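PDB 4WJ1: antigen MTB48, Mycobacterial protein from Mycobacterium smegmatis, which is secreted by the ESX-1 type VII secretion system and is probably involved in DNA conjugation, at least in the recipient strain. Local coordinates for residues T59-I70 and A195-M206. Residues are numbered along the deposited sequence; the frame is centred on the assembly and turned at random.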
loop_
_atom_site.group_PDB
_atom_site.type_symbol
_atom_site.label_atom_id
_atom_site.label_comp_id
_atom_site.label_asym_id
_atom_site.label_seq_id
_atom_site.Cartn_x
_atom_site.Cartn_y
_atom_site.Cartn_z
ATOM N N THR A 59 -4.272 4.539 0.961
ATOM C CA THR A 59 -4.045 4.775 -0.458
ATOM C C THR A 59 -4.682 3.658 -1.269
ATOM O O THR A 59 -5.307 3.908 -2.298
ATOM C CB THR A 59 -2.534 4.878 -0.761
ATOM O OG1 THR A 59 -1.996 6.015 -0.073
ATOM C CG2 THR A 59 -2.267 5.023 -2.246
ATOM N N PHE A 60 -4.548 2.427 -0.781
ATOM C CA PHE A 60 -5.129 1.274 -1.455
ATOM C C PHE A 60 -6.638 1.425 -1.484
ATOM O O PHE A 60 -7.281 1.042 -2.451
ATOM C CB PHE A 60 -4.754 -0.032 -0.748
ATOM C CG PHE A 60 -3.272 -0.314 -0.706
ATOM C CD1 PHE A 60 -2.395 0.338 -1.557
ATOM C CD2 PHE A 60 -2.761 -1.251 0.186
ATOM C CE1 PHE A 60 -1.032 0.076 -1.520
ATOM C CE2 PHE A 60 -1.405 -1.525 0.230
ATOM C CZ PHE A 60 -0.538 -0.862 -0.624
ATOM N N ALA A 61 -7.208 1.967 -0.410
ATOM C CA ALA A 61 -8.657 2.165 -0.354
ATOM C C ALA A 61 -9.092 3.188 -1.415
ATOM O O ALA A 61 -10.172 3.062 -1.993
ATOM C CB ALA A 61 -9.097 2.615 1.024
ATOM N N ALA A 62 -8.267 4.206 -1.653
ATOM C CA ALA A 62 -8.562 5.167 -2.712
ATOM C C ALA A 62 -8.510 4.450 -4.058
ATOM O O ALA A 62 -9.350 4.682 -4.929
ATOM C CB ALA A 62 -7.593 6.325 -2.678
ATOM N N GLY A 63 -7.542 3.546 -4.193
ATOM C CA GLY A 63 -7.398 2.722 -5.377
ATOM C C GLY A 63 -8.655 1.931 -5.673
ATOM O O GLY A 63 -9.153 1.935 -6.801
ATOM N N ASP A 64 -9.180 1.266 -4.650
ATOM C CA ASP A 64 -10.452 0.553 -4.758
ATOM C C ASP A 64 -11.560 1.440 -5.318
ATOM O O ASP A 64 -12.353 0.997 -6.137
ATOM C CB ASP A 64 -10.886 0.013 -3.397
ATOM C CG ASP A 64 -9.978 -1.113 -2.884
ATOM O OD1 ASP A 64 -9.251 -1.724 -3.698
ATOM O OD2 ASP A 64 -10.020 -1.406 -1.666
ATOM N N ARG A 65 -11.600 2.692 -4.872
ATOM C CA ARG A 65 -12.636 3.612 -5.282
ATOM C C ARG A 65 -12.540 3.803 -6.791
ATOM O O ARG A 65 -13.534 3.734 -7.499
ATOM C CB ARG A 65 -12.500 4.946 -4.545
ATOM C CG ARG A 65 -13.406 6.039 -5.086
ATOM C CD ARG A 65 -14.848 5.561 -5.140
ATOM N NE ARG A 65 -15.417 5.362 -3.809
ATOM C CZ ARG A 65 -15.763 6.349 -2.988
ATOM N NH1 ARG A 65 -15.593 7.609 -3.353
ATOM N NH2 ARG A 65 -16.276 6.080 -1.801
ATOM N N GLU A 66 -11.317 3.993 -7.271
ATOM C CA GLU A 66 -11.072 4.169 -8.684
ATOM C C GLU A 66 -11.495 2.982 -9.540
ATOM O O GLU A 66 -12.015 3.163 -10.644
ATOM C CB GLU A 66 -9.606 4.492 -8.894
ATOM C CG GLU A 66 -9.264 5.868 -8.304
ATOM C CD GLU A 66 -10.233 7.005 -8.750
ATOM O OE1 GLU A 66 -10.839 6.920 -9.858
ATOM O OE2 GLU A 66 -10.385 7.989 -7.978
ATOM N N GLY A 67 -11.302 1.776 -9.026
ATOM C CA GLY A 67 -11.692 0.594 -9.760
ATOM C C GLY A 67 -13.191 0.625 -9.934
ATOM O O GLY A 67 -13.711 0.354 -11.016
ATOM N N GLU A 68 -13.881 1.001 -8.863
ATOM C CA GLU A 68 -15.333 1.103 -8.892
ATOM C C GLU A 68 -15.802 2.217 -9.820
ATOM O O GLU A 68 -16.868 2.111 -10.408
ATOM C CB GLU A 68 -15.871 1.335 -7.486
ATOM C CG GLU A 68 -15.594 0.177 -6.547
ATOM C CD GLU A 68 -15.716 0.575 -5.096
ATOM O OE1 GLU A 68 -15.164 -0.152 -4.238
ATOM O OE2 GLU A 68 -16.363 1.615 -4.824
ATOM N N ARG A 69 -15.009 3.279 -9.941
ATOM C CA ARG A 69 -15.378 4.395 -10.798
ATOM C C ARG A 69 -15.256 4.007 -12.268
ATOM O O ARG A 69 -16.129 4.332 -13.072
ATOM C CB ARG A 69 -14.526 5.627 -10.492
ATOM C CG ARG A 69 -14.730 6.149 -9.085
ATOM C CD ARG A 69 -14.018 7.465 -8.845
ATOM N NE ARG A 69 -14.602 8.511 -9.667
ATOM C CZ ARG A 69 -14.021 9.032 -10.742
ATOM N NH1 ARG A 69 -12.819 8.613 -11.119
ATOM N NH2 ARG A 69 -14.639 9.981 -11.430
ATOM N N ILE A 70 -14.189 3.291 -12.609
ATOM C CA ILE A 70 -14.028 2.783 -13.960
ATOM C C ILE A 70 -15.183 1.852 -14.296
ATOM O O ILE A 70 -15.740 1.924 -15.388
ATOM C CB ILE A 70 -12.697 2.049 -14.146
ATOM C CG1 ILE A 70 -11.535 3.025 -13.959
ATOM C CG2 ILE A 70 -12.636 1.375 -15.518
ATOM C CD1 ILE A 70 -10.204 2.445 -14.348
ATOM N N ALA A 195 -7.344 4.524 -19.213
ATOM C CA ALA A 195 -7.590 4.770 -17.806
ATOM C C ALA A 195 -7.254 3.504 -17.040
ATOM O O ALA A 195 -6.630 3.534 -15.973
ATOM C CB ALA A 195 -9.042 5.182 -17.574
ATOM N N GLN A 196 -7.646 2.384 -17.629
ATOM C CA GLN A 196 -7.393 1.091 -17.042
ATOM C C GLN A 196 -5.907 0.814 -16.980
ATOM O O GLN A 196 -5.407 0.295 -15.986
ATOM C CB GLN A 196 -8.095 0.016 -17.836
ATOM C CG GLN A 196 -9.589 0.019 -17.669
ATOM C CD GLN A 196 -10.229 -1.015 -18.560
ATOM O OE1 GLN A 196 -9.672 -2.094 -18.753
ATOM N NE2 GLN A 196 -11.377 -0.684 -19.140
ATOM N N ARG A 197 -5.194 1.158 -18.041
ATOM C CA ARG A 197 -3.758 0.960 -18.050
ATOM C C ARG A 197 -3.111 1.760 -16.924
ATOM O O ARG A 197 -2.173 1.302 -16.284
ATOM C CB ARG A 197 -3.159 1.359 -19.390
ATOM C CG ARG A 197 -1.689 1.008 -19.503
ATOM C CD ARG A 197 -0.992 1.822 -20.594
ATOM N NE ARG A 197 -1.122 3.268 -20.392
ATOM C CZ ARG A 197 -0.521 3.954 -19.418
ATOM N NH1 ARG A 197 0.257 3.339 -18.516
ATOM N NH2 ARG A 197 -0.709 5.266 -19.340
ATOM N N ARG A 198 -3.629 2.953 -16.673
ATOM C CA ARG A 198 -3.092 3.778 -15.606
ATOM C C ARG A 198 -3.319 3.117 -14.267
ATOM O O ARG A 198 -2.402 3.040 -13.451
ATOM C CB ARG A 198 -3.724 5.163 -15.614
ATOM C CG ARG A 198 -3.313 6.003 -16.799
ATOM C CD ARG A 198 -3.639 7.466 -16.587
ATOM N NE ARG A 198 -3.549 8.192 -17.849
ATOM C CZ ARG A 198 -4.601 8.438 -18.617
ATOM N NH1 ARG A 198 -5.800 8.014 -18.214
ATOM N NH2 ARG A 198 -4.460 9.104 -19.767
ATOM N N LEU A 199 -4.540 2.638 -14.049
ATOM C CA LEU A 199 -4.919 2.082 -12.763
ATOM C C LEU A 199 -4.200 0.763 -12.538
ATOM O O LEU A 199 -3.678 0.495 -11.448
ATOM C CB LEU A 199 -6.429 1.896 -12.682
ATOM C CG LEU A 199 -6.882 1.290 -11.349
ATOM C CD1 LEU A 199 -6.350 2.103 -10.186
ATOM C CD2 LEU A 199 -8.414 1.176 -11.292
ATOM N N SER A 200 -4.164 -0.048 -13.591
ATOM C CA SER A 200 -3.425 -1.302 -13.588
ATOM C C SER A 200 -1.937 -1.092 -13.287
ATOM O O SER A 200 -1.340 -1.813 -12.503
ATOM C CB SER A 200 -3.596 -2.008 -14.929
ATOM O OG SER A 200 -2.501 -2.855 -15.187
ATOM N N THR A 201 -1.337 -0.092 -13.909
ATOM C CA THR A 201 0.070 0.171 -13.697
ATOM C C THR A 201 0.311 0.686 -12.289
ATOM O O THR A 201 1.347 0.426 -11.685
ATOM C CB THR A 201 0.576 1.162 -14.743
ATOM O OG1 THR A 201 0.825 0.433 -15.942
ATOM C CG2 THR A 201 1.862 1.840 -14.328
ATOM N N TRP A 202 -0.669 1.409 -11.763
ATOM C CA TRP A 202 -0.526 2.010 -10.458
ATOM C C TRP A 202 -0.571 0.928 -9.371
ATOM O O TRP A 202 0.172 0.977 -8.401
ATOM C CB TRP A 202 -1.615 3.046 -10.248
ATOM C CG TRP A 202 -1.667 3.621 -8.883
ATOM C CD1 TRP A 202 -0.983 4.699 -8.421
ATOM C CD2 TRP A 202 -2.476 3.162 -7.799
ATOM N NE1 TRP A 202 -1.307 4.941 -7.104
ATOM C CE2 TRP A 202 -2.223 4.006 -6.699
ATOM C CE3 TRP A 202 -3.388 2.113 -7.648
ATOM C CZ2 TRP A 202 -2.854 3.844 -5.470
ATOM C CZ3 TRP A 202 -4.016 1.948 -6.422
ATOM C CH2 TRP A 202 -3.747 2.814 -5.350
ATOM N N TRP A 203 -1.443 -0.050 -9.556
ATOM C CA TRP A 203 -1.522 -1.161 -8.634
ATOM C C TRP A 203 -0.180 -1.878 -8.561
ATOM O O TRP A 203 0.279 -2.222 -7.479
ATOM C CB TRP A 203 -2.631 -2.117 -9.041
ATOM C CG TRP A 203 -3.956 -1.725 -8.487
ATOM C CD1 TRP A 203 -5.091 -1.487 -9.189
ATOM C CD2 TRP A 203 -4.296 -1.536 -7.101
ATOM N NE1 TRP A 203 -6.121 -1.155 -8.341
ATOM C CE2 TRP A 203 -5.660 -1.180 -7.051
ATOM C CE3 TRP A 203 -3.581 -1.644 -5.896
ATOM C CZ2 TRP A 203 -6.326 -0.921 -5.851
ATOM C CZ3 TRP A 203 -4.242 -1.372 -4.706
ATOM C CH2 TRP A 203 -5.598 -1.024 -4.690
ATOM N N ALA A 204 0.459 -2.075 -9.706
ATOM C CA ALA A 204 1.780 -2.673 -9.726
ATOM C C ALA A 204 2.780 -1.803 -8.970
ATOM O O ALA A 204 3.655 -2.321 -8.281
ATOM C CB ALA A 204 2.236 -2.886 -11.125
ATOM N N ASP A 205 2.654 -0.486 -9.091
ATOM C CA ASP A 205 3.504 0.418 -8.310
ATOM C C ASP A 205 3.207 0.264 -6.823
ATOM O O ASP A 205 4.115 0.272 -5.996
ATOM C CB ASP A 205 3.310 1.880 -8.736
ATOM C CG ASP A 205 3.677 2.114 -10.197
ATOM O OD1 ASP A 205 4.343 1.231 -10.781
ATOM O OD2 ASP A 205 3.307 3.173 -10.763
HETATM N N MSE A 206 1.931 0.115 -6.488
HETATM C CA MSE A 206 1.544 -0.084 -5.114
HETATM C C MSE A 206 2.168 -1.383 -4.575
HETATM O O MSE A 206 2.606 -1.439 -3.426
HETATM C CB MSE A 206 0.024 -0.100 -4.989
HETATM C CG MSE A 206 -0.589 1.281 -5.109
HETATM SE SE MSE A 206 0.321 2.635 -4.019
HETATM C CE MSE A 206 1.330 3.515 -5.439
HETATM O O HOH W 1 -8.792 -0.515 -8.104
#
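In the PE-PPE helical bundle of EspB, Trp202 and Trp203 on helix 187-230 of the PPE part pack against a glycine-bearing surface of helix 40-96 in the PE part. The short segments run antiparallel at 157°, their axes 10.9 Å apart, and the six-membered rings of the two indoles come down close to the bare backbone of Gly63. Trp202, its CG anti to the backbone N (chi1 173°), brings the six-membered ring of its indole up to helix 40-96: Trp202 CZ3 comes 3.6 Å from Gly63 CA, while CG2 of Thr59 meets the rim of the indole, 3.5 Å from Trp202 CZ2. Trp203 swings in from the flank, setting CH2 3.5 Å from Phe60 O. CZ3 of Trp202 stands over the centre of one face of the Trp203 ring. The indole nitrogens face different partners: Trp203 NE1 donates to a water in its ring plane, which in turn donates to Gly63 O and so bridges the helices, whereas Trp202 NE1 is hydrogen-bonded to Gly281 O. Phe60 CE1 lies 3.6 Å from Met206 CB, and the selenium of this selenomethionine comes in at the edge of the Phe60 ring, a Met-aromatic contact. At the other end Leu199 is a knob in the hole formed by Gly63, Glu66, Gly67 and Ile70; Leu199 CD2 rests 3.7 Å from Gly67 CA and 3.8 Å from Ile70 CD1. His173 and Phe177 of helix 154-178 add aromatic contacts to Trp203. A leucine knob and two indoles packed against glycine backbone, with one bridging water, here join the PE and PPE parts into a single elongated helical bundle, as in PE-PPE pairs.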